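Local coordinates for protein 4-hydroxybutyrate CoA-transferase (Porphyromonas gingivalis, PDB 3EH7) that probably transfers coenzyme A from an acyl-CoA to another carboxylic acid, as a putative 4-hydroxybutyrate CoA-transferase of the acetyl-CoA hydrolase/transferase family, at residues I102-F106 and Y107-S111; P374-A377 and E378-V382. All coordinates share one frame; numbering follows the deposited sequence.

Contact 1 (I102-F106 and Y107-S111); sequences IPVFF and YEVPS
The carbonyl oxygen F105 O draws two backbone N-H groups from the turn that follows it. E108 N donates to F105 O at 3.0 Å, from above the carbonyl plane. V109 N adds a weak, long bond to the same oxygen. The sounder bond of V109 N goes to F106 O at 3.1 Å, with an N-H...O angle of 159°. Together these bonds coil the chain from F105 into helix 109-114. Further on, S111 OG donates to E108 O, three residues back.

The extended E108 side chain crosses that of F105 obliquely. Its carboxylate oxygen OE1 comes within 3.4 Å of F105 CD2, with the ring and carboxylate planes 42° apart. A water accepts a hydrogen bond from F105 N at 2.8 Å; its link to E108 OE1 is doubtful, being too short for an ordinary hydrogen bond. The other oxygen, E108 OE2, forms a salt bridge with K402 of the second subunit. Y107 lies alongside F105, both side chains pointing the same way, and its CE1 meets F105 CB at 3.7 Å. Y107 CG sits between the backbone N and the carbonyl carbon (chi1 86°), and one face of its ring is covered near the rim by E108 CG. On the apolar side V104 CG1 packs against V109 CG2 at 3.6 Å, the two side chains crossing at about a right angle. The F106 side chain packs on V295 and on D343; D343 also accepts a hydrogen bond from Y107 N.

E108 OE2 thus links this turn to the second subunit, while OE1 stays beside F105 of its own chain. K402 would be expected to stabilise the negative charge of the carboxylate.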
ATOM      1  N   ILE A 102       6.728  10.744 -13.139  1.00 24.87           N
ATOM      2  CA  ILE A 102       6.344   9.322 -13.209  1.00 24.87           C
ATOM      3  C   ILE A 102       5.998   8.814 -11.818  1.00 24.82           C
ATOM      4  O   ILE A 102       6.890   8.538 -11.031  1.00 23.48           O
ATOM      5  CB  ILE A 102       7.455   8.435 -13.785  1.00 25.59           C
ATOM      6  CG1 ILE A 102       7.864   8.912 -15.194  1.00 26.48           C
ATOM      7  CG2 ILE A 102       7.009   6.961 -13.859  1.00 24.94           C
ATOM      8  CD1 ILE A 102       9.190   8.297 -15.660  1.00 27.72           C
ATOM      9  N   PRO A 103       4.690   8.674 -11.517  1.00 24.80           N
ATOM     10  CA  PRO A 103       4.330   8.135 -10.178  1.00 24.94           C
ATOM     11  C   PRO A 103       4.806   6.687 -10.002  1.00 25.49           C
ATOM     12  O   PRO A 103       4.571   5.828 -10.856  1.00 26.91           O
ATOM     13  CB  PRO A 103       2.793   8.231 -10.126  1.00 24.97           C
ATOM     14  CG  PRO A 103       2.373   8.986 -11.367  1.00 24.45           C
ATOM     15  CD  PRO A 103       3.517   8.993 -12.347  1.00 23.98           C
ATOM     16  N   VAL A 104       5.530   6.419  -8.932  1.00 25.22           N
ATOM     17  CA  VAL A 104       6.060   5.092  -8.708  1.00 25.84           C
ATOM     18  C   VAL A 104       6.394   5.019  -7.231  1.00 24.73           C
ATOM     19  O   VAL A 104       6.639   6.041  -6.623  1.00 25.93           O
ATOM     20  CB  VAL A 104       7.319   4.856  -9.582  1.00 26.45           C
ATOM     21  CG1 VAL A 104       8.354   5.893  -9.274  1.00 28.04           C
ATOM     22  CG2 VAL A 104       7.855   3.416  -9.413  1.00 28.79           C
ATOM     23  N   PHE A 105       6.357   3.839  -6.636  1.00 23.33           N
ATOM     24  CA  PHE A 105       6.900   3.684  -5.289  1.00 22.59           C
ATOM     25  C   PHE A 105       8.425   3.697  -5.400  1.00 21.80           C
ATOM     26  O   PHE A 105       8.984   3.065  -6.274  1.00 21.16           O
ATOM     27  CB  PHE A 105       6.473   2.375  -4.662  1.00 22.60           C
ATOM     28  CG  PHE A 105       5.020   2.329  -4.249  1.00 22.91           C
ATOM     29  CD1 PHE A 105       4.411   3.418  -3.663  1.00 19.82           C
ATOM     30  CD2 PHE A 105       4.281   1.149  -4.422  1.00 22.27           C
ATOM     31  CE1 PHE A 105       3.072   3.359  -3.266  1.00 21.78           C
ATOM     32  CE2 PHE A 105       2.970   1.078  -4.004  1.00 23.37           C
ATOM     33  CZ  PHE A 105       2.354   2.201  -3.437  1.00 22.41           C
ATOM     34  N   PHE A 106       9.086   4.394  -4.504  1.00 21.55           N
ATOM     35  CA  PHE A 106      10.542   4.542  -4.572  1.00 21.40           C
ATOM     36  C   PHE A 106      11.252   3.164  -4.621  1.00 21.31           C
ATOM     37  O   PHE A 106      12.106   2.936  -5.473  1.00 19.60           O
ATOM     38  CB  PHE A 106      11.009   5.380  -3.384  1.00 21.35           C
ATOM     39  CG  PHE A 106      12.428   5.888  -3.487  1.00 23.21           C
ATOM     40  CD1 PHE A 106      13.184   5.763  -4.652  1.00 23.17           C
ATOM     41  CD2 PHE A 106      13.004   6.518  -2.393  1.00 23.61           C
ATOM     42  CE1 PHE A 106      14.493   6.236  -4.693  1.00 24.04           C
ATOM     43  CE2 PHE A 106      14.288   6.998  -2.442  1.00 24.09           C
ATOM     44  CZ  PHE A 106      15.039   6.868  -3.593  1.00 22.97           C
ATOM     45  N   TYR A 107      10.883   2.244  -3.728  1.00 20.16           N
ATOM     46  CA  TYR A 107      11.486   0.898  -3.724  1.00 21.43           C
ATOM     47  C   TYR A 107      11.309   0.093  -5.018  1.00 22.13           C
ATOM     48  O   TYR A 107      12.062  -0.834  -5.263  1.00 23.12           O
ATOM     49  CB  TYR A 107      11.030   0.073  -2.503  1.00 21.44           C
ATOM     50  CG  TYR A 107       9.733  -0.651  -2.715  1.00 23.04           C
ATOM     51  CD1 TYR A 107       8.533  -0.016  -2.481  1.00 24.59           C
ATOM     52  CD2 TYR A 107       9.702  -1.972  -3.207  1.00 24.48           C
ATOM     53  CE1 TYR A 107       7.325  -0.660  -2.672  1.00 23.27           C
ATOM     54  CE2 TYR A 107       8.490  -2.618  -3.414  1.00 27.15           C
ATOM     55  CZ  TYR A 107       7.307  -1.942  -3.140  1.00 26.83           C
ATOM     56  OH  TYR A 107       6.078  -2.518  -3.319  1.00 32.11           O
ATOM     57  N   GLU A 108      10.317   0.452  -5.834  1.00 22.90           N
ATOM     58  CA  GLU A 108      10.019  -0.217  -7.084  1.00 23.34           C
ATOM     59  C   GLU A 108      10.799   0.314  -8.286  1.00 22.91           C
ATOM     60  O   GLU A 108      10.818  -0.316  -9.348  1.00 22.38           O
ATOM     61  CB  GLU A 108       8.517  -0.112  -7.401  1.00 24.60           C
ATOM     62  CG  GLU A 108       7.716  -1.356  -7.090  1.00 30.17           C
ATOM     63  CD  GLU A 108       6.295  -1.282  -7.643  1.00 36.96           C
ATOM     64  OE1 GLU A 108       5.511  -0.421  -7.197  1.00 40.28           O
ATOM     65  OE2 GLU A 108       5.968  -2.081  -8.555  1.00 45.13           O
ATOM     66  N   VAL A 109      11.425   1.473  -8.133  1.00 21.61           N
ATOM     67  CA  VAL A 109      12.149   2.087  -9.241  1.00 21.79           C
ATOM     68  C   VAL A 109      13.241   1.198  -9.855  1.00 21.94           C
ATOM     69  O   VAL A 109      13.303   1.058 -11.082  1.00 21.94           O
ATOM     70  CB  VAL A 109      12.713   3.455  -8.810  1.00 22.09           C
ATOM     71  CG1 VAL A 109      13.685   3.991  -9.831  1.00 19.35           C
ATOM     72  CG2 VAL A 109      11.532   4.419  -8.567  1.00 21.66           C
ATOM     73  N   PRO A 110      14.102   0.575  -9.029  1.00 22.89           N
ATOM     74  CA  PRO A 110      15.181  -0.245  -9.641  1.00 22.65           C
ATOM     75  C   PRO A 110      14.675  -1.385 -10.527  1.00 24.57           C
ATOM     76  O   PRO A 110      15.192  -1.580 -11.632  1.00 22.24           O
ATOM     77  CB  PRO A 110      15.953  -0.779  -8.438  1.00 23.07           C
ATOM     78  CG  PRO A 110      15.664   0.278  -7.332  1.00 22.53           C
ATOM     79  CD  PRO A 110      14.253   0.681  -7.565  1.00 22.44           C
ATOM     80  N   SER A 111      13.650  -2.119 -10.093  1.00 26.35           N
ATOM     81  CA  SER A 111      13.125  -3.194 -10.960  1.00 27.90           C
ATOM     82  C   SER A 111      12.480  -2.634 -12.229  1.00 28.16           C
ATOM     83  O   SER A 111      12.594  -3.219 -13.311  1.00 27.24           O
ATOM     84  CB  SER A 111      12.154  -4.096 -10.213  1.00 28.15           C
ATOM     85  OG  SER A 111      11.076  -3.325  -9.718  1.00 33.56           O
TER
HETATM   86  O   HOH W   1       4.908   1.803  -8.003  1.00 27.15           O

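Contact 2 (P374-A377 and E378-V382); sequences PIIA and EGAAV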
ATOM      1  N   PRO A 374     -10.868  19.602   5.936  1.00 20.58           N
ATOM      2  CA  PRO A 374     -12.072  18.812   5.716  1.00 20.84           C
ATOM      3  C   PRO A 374     -12.016  17.971   4.421  1.00 21.32           C
ATOM      4  O   PRO A 374     -12.503  16.846   4.406  1.00 22.08           O
ATOM      5  CB  PRO A 374     -13.182  19.856   5.658  1.00 21.09           C
ATOM      6  CG  PRO A 374     -12.497  21.162   5.422  1.00 22.22           C
ATOM      7  CD  PRO A 374     -11.097  21.055   5.865  1.00 20.72           C
ATOM      8  N   ILE A 375     -11.417  18.514   3.361  1.00 20.86           N
ATOM      9  CA  ILE A 375     -11.321  17.838   2.067  1.00 21.06           C
ATOM     10  C   ILE A 375      -9.959  18.184   1.491  1.00 20.26           C
ATOM     11  O   ILE A 375      -9.501  19.317   1.601  1.00 20.06           O
ATOM     12  CB  ILE A 375     -12.428  18.297   1.066  1.00 21.58           C
ATOM     13  CG1 ILE A 375     -13.801  17.852   1.527  1.00 21.79           C
ATOM     14  CG2 ILE A 375     -12.204  17.699  -0.329  1.00 22.61           C
ATOM     15  CD1 ILE A 375     -14.877  18.775   1.032  1.00 26.40           C
ATOM     16  N   ILE A 376      -9.291  17.214   0.891  1.00 19.52           N
ATOM     17  CA  ILE A 376      -7.993  17.496   0.283  1.00 19.45           C
ATOM     18  C   ILE A 376      -8.144  18.539  -0.819  1.00 19.56           C
ATOM     19  O   ILE A 376      -9.239  18.782  -1.309  1.00 19.09           O
ATOM     20  CB  ILE A 376      -7.297  16.224  -0.276  1.00 19.40           C
ATOM     21  CG1 ILE A 376      -8.074  15.629  -1.475  1.00 20.04           C
ATOM     22  CG2 ILE A 376      -7.073  15.184   0.860  1.00 17.28           C
ATOM     23  CD1 ILE A 376      -7.385  14.352  -2.097  1.00 17.30           C
ATOM     24  N   ALA A 377      -7.040  19.142  -1.222  1.00 20.54           N
ATOM     25  CA  ALA A 377      -7.099  20.147  -2.263  1.00 21.50           C
ATOM     26  C   ALA A 377      -7.516  19.511  -3.598  1.00 22.44           C
ATOM     27  O   ALA A 377      -7.265  18.341  -3.858  1.00 22.33           O
ATOM     28  CB  ALA A 377      -5.761  20.878  -2.389  1.00 21.99           C
ATOM     29  N   GLU A 378      -8.195  20.303  -4.419  1.00 22.99           N
ATOM     30  CA  GLU A 378      -8.676  19.899  -5.729  1.00 24.28           C
ATOM     31  C   GLU A 378      -7.549  19.302  -6.557  1.00 23.81           C
ATOM     32  O   GLU A 378      -6.548  19.944  -6.755  1.00 23.80           O
ATOM     33  CB  GLU A 378      -9.183  21.154  -6.429  1.00 25.30           C
ATOM     34  CG  GLU A 378      -9.686  20.955  -7.802  1.00 28.54           C
ATOM     35  CD  GLU A 378     -11.129  20.587  -7.797  1.00 32.31           C
ATOM     36  OE1 GLU A 378     -11.588  19.999  -6.786  1.00 33.14           O
ATOM     37  OE2 GLU A 378     -11.789  20.895  -8.815  1.00 37.21           O
ATOM     38  N   GLY A 379      -7.705  18.068  -7.015  1.00 23.39           N
ATOM     39  CA  GLY A 379      -6.691  17.418  -7.826  1.00 22.54           C
ATOM     40  C   GLY A 379      -5.474  16.902  -7.081  1.00 21.95           C
ATOM     41  O   GLY A 379      -4.558  16.364  -7.705  1.00 21.88           O
ATOM     42  N   ALA A 380      -5.435  17.038  -5.754  1.00 21.16           N
ATOM     43  CA  ALA A 380      -4.288  16.576  -5.008  1.00 20.77           C
ATOM     44  C   ALA A 380      -4.145  15.046  -5.110  1.00 20.72           C
ATOM     45  O   ALA A 380      -5.142  14.326  -5.211  1.00 20.18           O
ATOM     46  CB  ALA A 380      -4.374  17.010  -3.552  1.00 20.69           C
ATOM     47  N   ALA A 381      -2.897  14.579  -5.103  1.00 20.43           N
ATOM     48  CA  ALA A 381      -2.599  13.147  -5.122  1.00 20.76           C
ATOM     49  C   ALA A 381      -2.415  12.601  -3.717  1.00 19.50           C
ATOM     50  O   ALA A 381      -1.511  13.033  -2.983  1.00 21.43           O
ATOM     51  CB  ALA A 381      -1.376  12.874  -5.969  1.00 19.95           C
ATOM     52  N   VAL A 382      -3.306  11.697  -3.313  1.00 18.58           N
ATOM     53  CA  VAL A 382      -3.137  10.943  -2.097  1.00 16.94           C
ATOM     54  C   VAL A 382      -1.860  10.095  -2.183  1.00 18.67           C
ATOM     55  O   VAL A 382      -1.611   9.450  -3.200  1.00 18.60           O
ATOM     56  CB  VAL A 382      -4.398  10.071  -1.772  1.00 16.70           C
ATOM     57  CG1 VAL A 382      -4.129   9.183  -0.564  1.00 13.41           C
ATOM     58  CG2 VAL A 382      -5.622  10.983  -1.514  1.00 15.10           C
TER
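This is a local surface contact, a tight reversal in the connection between strands 372-373 and 382-384. I376 and A377 on the incoming limb meet A380 and V382 on the outgoing one. The reversal is closed by A380 N, which donates to A377 O at 2.9 Å. The bond is fairly straight, at 161°, and the donor stands above the carbonyl plane. A380 CB lies beside the same oxygen, 3.2 Å from A377 O. The two alanine methyl carbons, A377 CB and A380 CB, are 4.3 Å apart.

These four residues, A377 to A380, form a type II beta turn. G379 takes its third position with a positive phi of 77°, as is common for glycine there. E378 takes the second position, its CB bond directed away from the incoming limb; its side chain packs on I375 of the second subunit.

Above the turn the limbs are joined by I376. Its CG1 stands between the backbone N and the carbonyl carbon (chi1 67°), and the extended chain beyond carries CD1 to the outgoing limb. There CD1 lies 3.8 Å from A380 O and 3.8 Å from V382 CG2. The isoleucine and valine side chains cross at about a right angle. I376 also rests on E318, D320 and V326 of the neighbouring strands, and E318 accepts a hydrogen bond from A377 N. On the outgoing limb, Q324 of the second subunit receives a hydrogen bond from V382 N and gives one to A380 O, while V382 packs on its counterpart in that subunit.

Overall arrangement
Contact 1 and contact 2 lie in series along the chain, in the N-terminal and C-terminal family regions respectively. Their centres are 23 Å apart. Their nearest atoms are about 7 Å apart, so they do not touch. Contact 1 is buried, with its centre about 13 Å from the centre of the chain. Contact 2 is at the surface, about 23 Å from that centre. What they share is the dimer interface. The second subunit meets contact 1 through K402, N387, K404 and W350, among others, and contact 2 through Q324, I375, E378, V382 and R386.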